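Local coordinates for protein condensin complex subunit 3 (Schizosaccharomyces pombe, PDB 5OQR) that serves as a regulatory subunit of the condensin complex, which is required to convert interphase chromatin into condensed, mitotic-like chromosomes, at residues S275-F286 against L312-I320; I363-D374 against L401-K411. All blocks are in the same frame, centred on the assembly; numbering follows the deposited sequence.

Contact 1 of 2, residues S275-F286 against L312-I320; sequences SDVAVLAIKKFF and LLARTFNEI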
loop_
_atom_site.group_PDB
_atom_site.type_symbol
_atom_site.label_atom_id
_atom_site.label_comp_id
_atom_site.label_asym_id
_atom_site.label_seq_id
_atom_site.Cartn_x
_atom_site.Cartn_y
_atom_site.Cartn_z
ATOM N N SER A 275 -6.933 -12.975 11.619
ATOM C CA SER A 275 -5.995 -14.090 11.555
ATOM C C SER A 275 -4.740 -13.720 10.772
ATOM O O SER A 275 -3.620 -14.000 11.213
ATOM C CB SER A 275 -6.682 -15.305 10.931
ATOM O OG SER A 275 -5.826 -16.431 10.930
ATOM N N ASP A 276 -4.904 -13.092 9.606
ATOM C CA ASP A 276 -3.754 -12.812 8.749
ATOM C C ASP A 276 -2.750 -11.902 9.447
ATOM O O ASP A 276 -1.540 -12.150 9.412
ATOM C CB ASP A 276 -4.217 -12.187 7.432
ATOM C CG ASP A 276 -4.875 -13.192 6.506
ATOM O OD1 ASP A 276 -4.681 -14.408 6.711
ATOM O OD2 ASP A 276 -5.579 -12.766 5.566
ATOM N N VAL A 277 -3.234 -10.835 10.086
ATOM C CA VAL A 277 -2.333 -9.922 10.781
ATOM C C VAL A 277 -1.689 -10.613 11.974
ATOM O O VAL A 277 -0.510 -10.391 12.275
ATOM C CB VAL A 277 -3.086 -8.647 11.202
ATOM C CG1 VAL A 277 -2.198 -7.753 12.062
ATOM C CG2 VAL A 277 -3.563 -7.887 9.980
ATOM N N ALA A 278 -2.448 -11.459 12.675
ATOM C CA ALA A 278 -1.917 -12.123 13.860
ATOM C C ALA A 278 -0.781 -13.069 13.497
ATOM O O ALA A 278 0.219 -13.153 14.217
ATOM C CB ALA A 278 -3.032 -12.872 14.584
ATOM N N VAL A 279 -0.913 -13.788 12.383
ATOM C CA VAL A 279 0.165 -14.664 11.934
ATOM C C VAL A 279 1.410 -13.846 11.620
ATOM O O VAL A 279 2.515 -14.164 12.071
ATOM C CB VAL A 279 -0.287 -15.492 10.716
ATOM C CG1 VAL A 279 0.877 -16.290 10.141
ATOM C CG2 VAL A 279 -1.418 -16.426 11.102
ATOM N N LEU A 280 1.247 -12.780 10.833
ATOM C CA LEU A 280 2.385 -11.950 10.456
ATOM C C LEU A 280 3.076 -11.370 11.683
ATOM O O LEU A 280 4.310 -11.337 11.752
ATOM C CB LEU A 280 1.923 -10.835 9.518
ATOM C CG LEU A 280 2.971 -9.817 9.067
ATOM C CD1 LEU A 280 4.053 -10.480 8.233
ATOM C CD2 LEU A 280 2.306 -8.698 8.290
ATOM N N ALA A 281 2.298 -10.908 12.663
ATOM C CA ALA A 281 2.887 -10.369 13.883
ATOM C C ALA A 281 3.749 -11.409 14.587
ATOM O O ALA A 281 4.854 -11.102 15.048
ATOM C CB ALA A 281 1.786 -9.865 14.815
ATOM N N ILE A 282 3.264 -12.647 14.680
ATOM C CA ILE A 282 4.039 -13.703 15.324
ATOM C C ILE A 282 5.338 -13.934 14.568
ATOM O O ILE A 282 6.419 -14.010 15.161
ATOM C CB ILE A 282 3.203 -14.993 15.425
ATOM C CG1 ILE A 282 2.015 -14.782 16.365
ATOM C CG2 ILE A 282 4.059 -16.162 15.918
ATOM C CD1 ILE A 282 0.990 -15.899 16.328
ATOM N N LYS A 283 5.251 -14.057 13.243
ATOM C CA LYS A 283 6.447 -14.303 12.446
ATOM C C LYS A 283 7.453 -13.172 12.598
ATOM O O LYS A 283 8.656 -13.418 12.735
ATOM C CB LYS A 283 6.064 -14.491 10.980
ATOM C CG LYS A 283 5.170 -15.689 10.739
ATOM C CD LYS A 283 5.007 -15.989 9.265
ATOM C CE LYS A 283 4.288 -17.308 9.057
ATOM N NZ LYS A 283 4.190 -17.684 7.625
ATOM N N LYS A 284 6.981 -11.926 12.584
ATOM C CA LYS A 284 7.894 -10.797 12.711
ATOM C C LYS A 284 8.485 -10.717 14.113
ATOM O O LYS A 284 9.659 -10.369 14.277
ATOM C CB LYS A 284 7.172 -9.496 12.355
ATOM C CG LYS A 284 6.903 -9.312 10.870
ATOM C CD LYS A 284 8.185 -9.410 10.059
ATOM C CE LYS A 284 8.061 -8.709 8.718
ATOM N NZ LYS A 284 7.191 -9.450 7.766
ATOM N N PHE A 285 7.691 -11.028 15.136
ATOM C CA PHE A 285 8.225 -11.056 16.492
ATOM C C PHE A 285 9.414 -12.002 16.592
ATOM O O PHE A 285 10.432 -11.670 17.209
ATOM C CB PHE A 285 7.132 -11.468 17.479
ATOM C CG PHE A 285 7.631 -11.686 18.879
ATOM C CD1 PHE A 285 8.029 -12.943 19.298
ATOM C CD2 PHE A 285 7.706 -10.634 19.775
ATOM C CE1 PHE A 285 8.492 -13.150 20.580
ATOM C CE2 PHE A 285 8.168 -10.832 21.062
ATOM C CZ PHE A 285 8.562 -12.092 21.465
ATOM N N PHE A 286 9.307 -13.185 15.989
ATOM C CA PHE A 286 10.375 -14.170 16.075
ATOM C C PHE A 286 11.491 -13.931 15.069
ATOM O O PHE A 286 12.553 -14.544 15.196
ATOM C CB PHE A 286 9.804 -15.578 15.893
ATOM C CG PHE A 286 9.038 -16.070 17.083
ATOM C CD1 PHE A 286 9.670 -16.242 18.301
ATOM C CD2 PHE A 286 7.691 -16.360 16.989
ATOM C CE1 PHE A 286 8.973 -16.691 19.402
ATOM C CE2 PHE A 286 6.988 -16.810 18.087
ATOM C CZ PHE A 286 7.631 -16.975 19.295
ATOM N N LEU A 312 -3.296 -20.845 17.361
ATOM C CA LEU A 312 -2.686 -20.074 16.286
ATOM C C LEU A 312 -1.175 -20.010 16.449
ATOM O O LEU A 312 -0.434 -20.035 15.461
ATOM C CB LEU A 312 -3.275 -18.666 16.253
ATOM C CG LEU A 312 -2.771 -17.762 15.126
ATOM C CD1 LEU A 312 -3.342 -18.200 13.796
ATOM C CD2 LEU A 312 -3.129 -16.328 15.412
ATOM N N LEU A 313 -0.698 -19.923 17.691
ATOM C CA LEU A 313 0.740 -19.868 17.929
ATOM C C LEU A 313 1.428 -21.144 17.463
ATOM O O LEU A 313 2.511 -21.092 16.869
ATOM C CB LEU A 313 1.014 -19.628 19.414
ATOM C CG LEU A 313 2.489 -19.615 19.818
ATOM C CD1 LEU A 313 3.244 -18.509 19.092
ATOM C CD2 LEU A 313 2.615 -19.462 21.321
ATOM N N ALA A 314 0.825 -22.302 17.733
ATOM C CA ALA A 314 1.429 -23.560 17.312
ATOM C C ALA A 314 1.442 -23.679 15.793
ATOM O O ALA A 314 2.437 -24.119 15.208
ATOM C CB ALA A 314 0.680 -24.735 17.941
ATOM N N ARG A 315 0.348 -23.289 15.138
ATOM C CA ARG A 315 0.286 -23.374 13.682
ATOM C C ARG A 315 1.313 -22.455 13.034
ATOM O O ARG A 315 1.895 -22.796 11.998
ATOM C CB ARG A 315 -1.128 -23.039 13.205
ATOM C CG ARG A 315 -1.248 -22.739 11.715
ATOM C CD ARG A 315 -1.127 -21.244 11.436
ATOM N NE ARG A 315 -1.356 -20.924 10.029
ATOM C CZ ARG A 315 -2.455 -20.358 9.540
ATOM N NH1 ARG A 315 -2.545 -20.120 8.241
ATOM N NH2 ARG A 315 -3.465 -20.022 10.331
ATOM N N THR A 316 1.543 -21.279 13.621
ATOM C CA THR A 316 2.529 -20.357 13.069
ATOM C C THR A 316 3.947 -20.830 13.363
ATOM O O THR A 316 4.820 -20.770 12.489
ATOM C CB THR A 316 2.310 -18.952 13.630
ATOM O OG1 THR A 316 0.944 -18.564 13.443
ATOM C CG2 THR A 316 3.211 -17.949 12.920
ATOM N N PHE A 317 4.196 -21.289 14.590
ATOM C CA PHE A 317 5.492 -21.864 14.932
ATOM C C PHE A 317 5.846 -22.993 13.973
ATOM O O PHE A 317 6.967 -23.062 13.458
ATOM C CB PHE A 317 5.462 -22.358 16.380
ATOM C CG PHE A 317 6.639 -23.208 16.763
ATOM C CD1 PHE A 317 7.768 -22.639 17.317
ATOM C CD2 PHE A 317 6.606 -24.580 16.588
ATOM C CE1 PHE A 317 8.847 -23.418 17.676
ATOM C CE2 PHE A 317 7.682 -25.364 16.943
ATOM C CZ PHE A 317 8.802 -24.782 17.490
ATOM N N ASN A 318 4.891 -23.888 13.722
ATOM C CA ASN A 318 5.108 -24.962 12.761
ATOM C C ASN A 318 5.339 -24.402 11.362
ATOM O O ASN A 318 6.155 -24.930 10.599
ATOM C CB ASN A 318 3.909 -25.913 12.780
ATOM C CG ASN A 318 4.068 -27.082 11.836
ATOM O OD1 ASN A 318 4.900 -27.958 12.053
ATOM N ND2 ASN A 318 3.256 -27.112 10.789
ATOM N N GLU A 319 4.634 -23.327 11.014
ATOM C CA GLU A 319 4.808 -22.710 9.703
ATOM C C GLU A 319 6.205 -22.121 9.550
ATOM O O GLU A 319 6.835 -22.267 8.496
ATOM C CB GLU A 319 3.744 -21.632 9.505
ATOM C CG GLU A 319 3.291 -21.448 8.074
ATOM C CD GLU A 319 1.931 -20.787 7.987
ATOM O OE1 GLU A 319 1.878 -19.544 7.875
ATOM O OE2 GLU A 319 0.912 -21.509 8.050
ATOM N N ILE A 320 6.705 -21.454 10.591
ATOM C CA ILE A 320 8.039 -20.861 10.541
ATOM C C ILE A 320 9.094 -21.946 10.371
ATOM O O ILE A 320 9.902 -21.915 9.435
ATOM C CB ILE A 320 8.298 -20.022 11.807
ATOM C CG1 ILE A 320 7.361 -18.815 11.847
ATOM C CG2 ILE A 320 9.752 -19.561 11.869
ATOM C CD1 ILE A 320 7.283 -18.147 13.200
HETATM O O HOH W 1 -6.407 -19.156 10.197
#
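Helix segments S275-F286 and L312-I320 run in broadly the same direction, their N-to-C vectors 55° apart and their axes 9.9 Å from each other at closest approach; V279 and T316 bring the backbones nearest, with 6.3 Å between their CA atoms. Two knobs interlock there. V279 sits in a hole formed by L312, R315, T316 and E319, and L312 enters one formed by S275, A278, V279 and I282. The two branches of L312 divide the work: CD1 packs on V279 CG2 while CD2 lies 3.6 Å from A278 CB. T316 presses its methyl CG2 between the helices, against I282 CG2 and K283 CG. With CG2 anti to the backbone N, the hydroxyl falls on the other branch and T316 OG1 donates to L312 O at 2.9 Å, so it is satisfied within its own helix; L312 O takes T316 N as well, from the opposite face of its plane. Farther along, F286 meets L313 CD1 at its ring edge, and I320 CD1 lies 4.2 Å from F286 CD2. Charged groups border this apolar seam. The extended chain of K283 passes T316 and I320 to place NZ 3.0 Å from E319 OE1, on the anti lone pair of that oxygen. R315 NE holds E319 OE2 from above the carboxylate plane, with an N-H...O angle of 177°, so two cations grip one carboxylate. V279 CG2 lies over one face of the R315 guanidinium, toward its rim; R315 NH2 reaches S275 OG through a water and hydrogen-bonds directly to Q365 on helix 356-372. Oblique knobs-into-holes packing between helices of an all-helical chain is consistent with the HEAT-repeat solenoid of this condensin subunit, the K283-R315-E319 network being a local feature.

Contact 2 of 2, residues I363-D374 against L401-K411; sequences IEQLLYIGLSQD and LISLHIELLRK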
loop_
_atom_site.group_PDB
_atom_site.type_symbol
_atom_site.label_atom_id
_atom_site.label_comp_id
_atom_site.label_asym_id
_atom_site.label_seq_id
_atom_site.Cartn_x
_atom_site.Cartn_y
_atom_site.Cartn_z
ATOM N N ILE A 363 -9.832 -25.859 15.475
ATOM C CA ILE A 363 -9.800 -26.943 14.497
ATOM C C ILE A 363 -9.161 -26.465 13.202
ATOM O O ILE A 363 -8.382 -27.188 12.571
ATOM C CB ILE A 363 -11.223 -27.489 14.267
ATOM C CG1 ILE A 363 -11.728 -28.182 15.534
ATOM C CG2 ILE A 363 -11.256 -28.458 13.083
ATOM C CD1 ILE A 363 -13.213 -28.468 15.533
ATOM N N GLU A 364 -9.482 -25.239 12.786
ATOM C CA GLU A 364 -8.865 -24.659 11.598
ATOM C C GLU A 364 -7.344 -24.696 11.696
ATOM O O GLU A 364 -6.658 -25.118 10.759
ATOM C CB GLU A 364 -9.364 -23.228 11.420
ATOM C CG GLU A 364 -8.924 -22.559 10.139
ATOM C CD GLU A 364 -9.548 -21.189 9.970
ATOM O OE1 GLU A 364 -8.866 -20.274 9.460
ATOM O OE2 GLU A 364 -10.722 -21.024 10.362
ATOM N N GLN A 365 -6.800 -24.271 12.835
ATOM C CA GLN A 365 -5.351 -24.266 13.004
ATOM C C GLN A 365 -4.779 -25.676 12.947
ATOM O O GLN A 365 -3.710 -25.895 12.367
ATOM C CB GLN A 365 -4.982 -23.588 14.325
ATOM C CG GLN A 365 -5.469 -22.153 14.447
ATOM C CD GLN A 365 -5.206 -21.339 13.195
ATOM O OE1 GLN A 365 -4.124 -21.404 12.617
ATOM N NE2 GLN A 365 -6.204 -20.582 12.759
ATOM N N LEU A 366 -5.474 -26.648 13.541
ATOM C CA LEU A 366 -4.966 -28.015 13.549
ATOM C C LEU A 366 -4.965 -28.611 12.148
ATOM O O LEU A 366 -4.056 -29.367 11.788
ATOM C CB LEU A 366 -5.797 -28.877 14.500
ATOM C CG LEU A 366 -5.761 -28.492 15.981
ATOM C CD1 LEU A 366 -6.629 -29.440 16.788
ATOM C CD2 LEU A 366 -4.339 -28.489 16.517
ATOM N N LEU A 367 -5.975 -28.288 11.343
ATOM C CA LEU A 367 -5.991 -28.756 9.962
ATOM C C LEU A 367 -4.836 -28.158 9.167
ATOM O O LEU A 367 -4.248 -28.832 8.315
ATOM C CB LEU A 367 -7.329 -28.410 9.312
ATOM C CG LEU A 367 -8.535 -29.184 9.841
ATOM C CD1 LEU A 367 -9.832 -28.545 9.379
ATOM C CD2 LEU A 367 -8.468 -30.633 9.394
ATOM N N TYR A 368 -4.500 -26.892 9.428
ATOM C CA TYR A 368 -3.359 -26.281 8.754
ATOM C C TYR A 368 -2.067 -26.999 9.107
ATOM O O TYR A 368 -1.227 -27.246 8.233
ATOM C CB TYR A 368 -3.257 -24.798 9.120
ATOM C CG TYR A 368 -4.151 -23.894 8.305
ATOM C CD1 TYR A 368 -4.135 -23.935 6.919
ATOM C CD2 TYR A 368 -5.013 -22.999 8.920
ATOM C CE1 TYR A 368 -4.948 -23.113 6.169
ATOM C CE2 TYR A 368 -5.833 -22.174 8.182
ATOM C CZ TYR A 368 -5.795 -22.234 6.805
ATOM O OH TYR A 368 -6.610 -21.414 6.061
ATOM N N ILE A 369 -1.883 -27.336 10.383
ATOM C CA ILE A 369 -0.720 -28.122 10.778
ATOM C C ILE A 369 -0.720 -29.458 10.053
ATOM O O ILE A 369 0.329 -29.944 9.617
ATOM C CB ILE A 369 -0.692 -28.307 12.305
ATOM C CG1 ILE A 369 -0.587 -26.948 13.000
ATOM C CG2 ILE A 369 0.476 -29.193 12.716
ATOM C CD1 ILE A 369 -0.871 -26.990 14.480
ATOM N N GLY A 370 -1.896 -30.068 9.904
ATOM C CA GLY A 370 -1.969 -31.362 9.248
ATOM C C GLY A 370 -1.680 -31.279 7.764
ATOM O O GLY A 370 -1.025 -32.159 7.201
ATOM N N LEU A 371 -2.165 -30.226 7.107
ATOM C CA LEU A 371 -1.861 -30.022 5.696
ATOM C C LEU A 371 -0.373 -29.821 5.453
ATOM O O LEU A 371 0.101 -30.075 4.341
ATOM C CB LEU A 371 -2.644 -28.822 5.162
ATOM C CG LEU A 371 -4.124 -29.081 4.880
ATOM C CD1 LEU A 371 -4.902 -27.782 4.825
ATOM C CD2 LEU A 371 -4.288 -29.845 3.584
ATOM N N SER A 372 0.377 -29.380 6.463
ATOM C CA SER A 372 1.801 -29.130 6.285
ATOM C C SER A 372 2.628 -30.405 6.367
ATOM O O SER A 372 3.708 -30.476 5.770
ATOM C CB SER A 372 2.289 -28.136 7.336
ATOM O OG SER A 372 2.271 -28.716 8.626
ATOM N N GLN A 373 2.151 -31.411 7.093
ATOM C CA GLN A 373 2.937 -32.618 7.309
ATOM C C GLN A 373 3.078 -33.407 6.013
ATOM O O GLN A 373 2.145 -33.485 5.212
ATOM C CB GLN A 373 2.280 -33.508 8.365
ATOM C CG GLN A 373 1.780 -32.797 9.612
ATOM C CD GLN A 373 2.899 -32.224 10.458
ATOM O OE1 GLN A 373 3.835 -31.608 9.947
ATOM N NE2 GLN A 373 2.810 -32.431 11.767
ATOM N N ASP A 374 4.252 -33.995 5.812
ATOM C CA ASP A 374 4.455 -35.013 4.784
ATOM C C ASP A 374 4.556 -36.334 5.538
ATOM O O ASP A 374 5.630 -36.727 5.997
ATOM C CB ASP A 374 5.690 -34.741 3.939
ATOM C CG ASP A 374 5.834 -35.722 2.794
ATOM O OD1 ASP A 374 6.941 -35.818 2.227
ATOM O OD2 ASP A 374 4.838 -36.401 2.464
ATOM N N LEU A 401 -14.924 -24.865 7.682
ATOM C CA LEU A 401 -14.059 -26.015 7.902
ATOM C C LEU A 401 -14.223 -27.094 6.841
ATOM O O LEU A 401 -13.315 -27.911 6.668
ATOM C CB LEU A 401 -14.324 -26.613 9.285
ATOM C CG LEU A 401 -13.974 -25.716 10.475
ATOM C CD1 LEU A 401 -14.465 -26.334 11.766
ATOM C CD2 LEU A 401 -12.479 -25.473 10.550
ATOM N N ILE A 402 -15.348 -27.113 6.124
ATOM C CA ILE A 402 -15.565 -28.130 5.098
ATOM C C ILE A 402 -14.410 -28.149 4.107
ATOM O O ILE A 402 -13.914 -29.217 3.729
ATOM C CB ILE A 402 -16.914 -27.891 4.390
ATOM C CG1 ILE A 402 -18.067 -28.298 5.310
ATOM C CG2 ILE A 402 -16.980 -28.660 3.062
ATOM C CD1 ILE A 402 -19.446 -27.988 4.762
ATOM N N SER A 403 -13.966 -26.972 3.664
ATOM C CA SER A 403 -12.941 -26.909 2.628
ATOM C C SER A 403 -11.630 -27.507 3.116
ATOM O O SER A 403 -11.012 -28.325 2.427
ATOM C CB SER A 403 -12.743 -25.461 2.185
ATOM O OG SER A 403 -13.979 -24.871 1.829
ATOM N N LEU A 404 -11.182 -27.104 4.306
ATOM C CA LEU A 404 -9.931 -27.632 4.838
ATOM C C LEU A 404 -10.016 -29.129 5.103
ATOM O O LEU A 404 -9.021 -29.844 4.937
ATOM C CB LEU A 404 -9.554 -26.884 6.115
ATOM C CG LEU A 404 -9.169 -25.414 5.938
ATOM C CD1 LEU A 404 -8.914 -24.773 7.289
ATOM C CD2 LEU A 404 -7.947 -25.264 5.047
ATOM N N HIS A 405 -11.185 -29.623 5.514
ATOM C CA HIS A 405 -11.351 -31.060 5.706
ATOM C C HIS A 405 -11.185 -31.808 4.393
ATOM O O HIS A 405 -10.449 -32.796 4.315
ATOM C CB HIS A 405 -12.720 -31.355 6.315
ATOM C CG HIS A 405 -12.751 -31.264 7.807
ATOM N ND1 HIS A 405 -13.125 -30.120 8.477
ATOM C CD2 HIS A 405 -12.448 -32.175 8.759
ATOM C CE1 HIS A 405 -13.054 -30.331 9.778
ATOM N NE2 HIS A 405 -12.645 -31.570 9.975
ATOM N N ILE A 406 -11.875 -31.351 3.349
ATOM C CA ILE A 406 -11.808 -32.022 2.058
ATOM C C ILE A 406 -10.447 -31.816 1.409
ATOM O O ILE A 406 -9.961 -32.688 0.680
ATOM C CB ILE A 406 -12.957 -31.531 1.161
ATOM C CG1 ILE A 406 -14.295 -31.973 1.763
ATOM C CG2 ILE A 406 -12.795 -32.052 -0.269
ATOM C CD1 ILE A 406 -15.522 -31.452 1.048
ATOM N N GLU A 407 -9.808 -30.672 1.654
ATOM C CA GLU A 407 -8.462 -30.452 1.138
ATOM C C GLU A 407 -7.463 -31.389 1.803
ATOM O O GLU A 407 -6.597 -31.961 1.133
ATOM C CB GLU A 407 -8.061 -28.993 1.351
ATOM C CG GLU A 407 -6.661 -28.649 0.886
ATOM C CD GLU A 407 -6.324 -27.184 1.099
ATOM O OE1 GLU A 407 -7.234 -26.409 1.465
ATOM O OE2 GLU A 407 -5.149 -26.809 0.904
ATOM N N LEU A 408 -7.570 -31.558 3.122
ATOM C CA LEU A 408 -6.700 -32.490 3.830
ATOM C C LEU A 408 -6.999 -33.932 3.444
ATOM O O LEU A 408 -6.086 -34.763 3.393
ATOM C CB LEU A 408 -6.858 -32.287 5.336
ATOM C CG LEU A 408 -6.051 -33.171 6.283
ATOM C CD1 LEU A 408 -4.564 -33.025 6.048
ATOM C CD2 LEU A 408 -6.404 -32.820 7.716
ATOM N N LEU A 409 -8.262 -34.247 3.163
ATOM C CA LEU A 409 -8.606 -35.575 2.673
ATOM C C LEU A 409 -7.860 -35.886 1.381
ATOM O O LEU A 409 -7.227 -36.940 1.253
ATOM C CB LEU A 409 -10.116 -35.667 2.463
ATOM C CG LEU A 409 -10.724 -37.067 2.436
ATOM C CD1 LEU A 409 -10.850 -37.616 3.847
ATOM C CD2 LEU A 409 -12.072 -37.042 1.743
ATOM N N ARG A 410 -7.925 -34.973 0.410
ATOM C CA ARG A 410 -7.188 -35.145 -0.840
ATOM C C ARG A 410 -5.717 -35.435 -0.584
ATOM O O ARG A 410 -5.127 -36.314 -1.222
ATOM C CB ARG A 410 -7.334 -33.890 -1.702
ATOM C CG ARG A 410 -6.447 -33.855 -2.942
ATOM C CD ARG A 410 -6.822 -34.944 -3.930
ATOM N NE ARG A 410 -5.918 -34.969 -5.076
ATOM C CZ ARG A 410 -4.839 -35.740 -5.174
ATOM N NH1 ARG A 410 -4.509 -36.572 -4.196
ATOM N NH2 ARG A 410 -4.083 -35.680 -6.261
ATOM N N LYS A 411 -5.105 -34.695 0.338
ATOM C CA LYS A 411 -3.687 -34.876 0.621
ATOM C C LYS A 411 -3.383 -36.279 1.131
ATOM O O LYS A 411 -2.296 -36.806 0.876
ATOM C CB LYS A 411 -3.240 -33.829 1.638
ATOM C CG LYS A 411 -1.795 -33.927 2.068
ATOM C CD LYS A 411 -1.555 -33.039 3.272
ATOM C CE LYS A 411 -0.241 -33.353 3.948
ATOM N NZ LYS A 411 0.918 -32.719 3.261
#
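L367 overlaps the imidazole of H405, setting CD1 over one ring face as a CH-pi contact, 3.9 Å from the centroid and 23° off the normal. As a knob it is enclosed by L401, L404, H405 and L408; its other branch, CD2, faces L408 CD2. The ring beneath is held by its two nitrogens: H405 ND1 donates to L401 O at 2.9 Å, from above the carbonyl plane, and NE2 bonds to the hydroxyl of Y347. L404 answers as a knob among E364, L367, Y368 and L371. L404 CD1 lies over the Y368 ring, displaced toward the rim, and also meets E364 CG at 3.6 Å. L371 lays CD2 3.6 Å from L408 CA and rests both methyls against E407. The carboxylate of E407 points its charge outside this pair of helices, pairing with a basic side chain of another protein chain. Near L371, K411 bends at chi4 (81°) and brings NZ to L371 O at 3.0 Å, while its aliphatic part lies along L371; a further approach to Q373 O is doubtful, because Q373 is poorly ordered and its O sits too close to the lysine. A leucine in place of K411 would probably leave L371 O without its lysine donor and the two helices without this polar tie. The segments are nearly parallel, 19° apart, and intermesh by knobs-into-holes packing, consistent with neighbouring helices of a HEAT-type solenoid; 401-411 lies in HEAT repeat 6.

In the fold
Contacts 1 and 2 follow each other along the chain, their centres about 17 Å apart, and both are partly buried. They use four different helices, yet the inner two, 308-324 and 356-372, also meet: N318 ND2 bonds to S372 OG, and R315 makes a cation-pi contact with Y368, beside the R315-Q365 bond. R315 therefore serves contact 1 while also meeting the tyrosine that L404 packs on in contact 2. Contact 1 crosses more steeply, buries less surface and is bordered by a salt-bridge network; contact 2 is nearly parallel and richer in leucine, with its polar tie from a lysine to a backbone carbonyl. Only contact 2 reaches another protein chain, through E407.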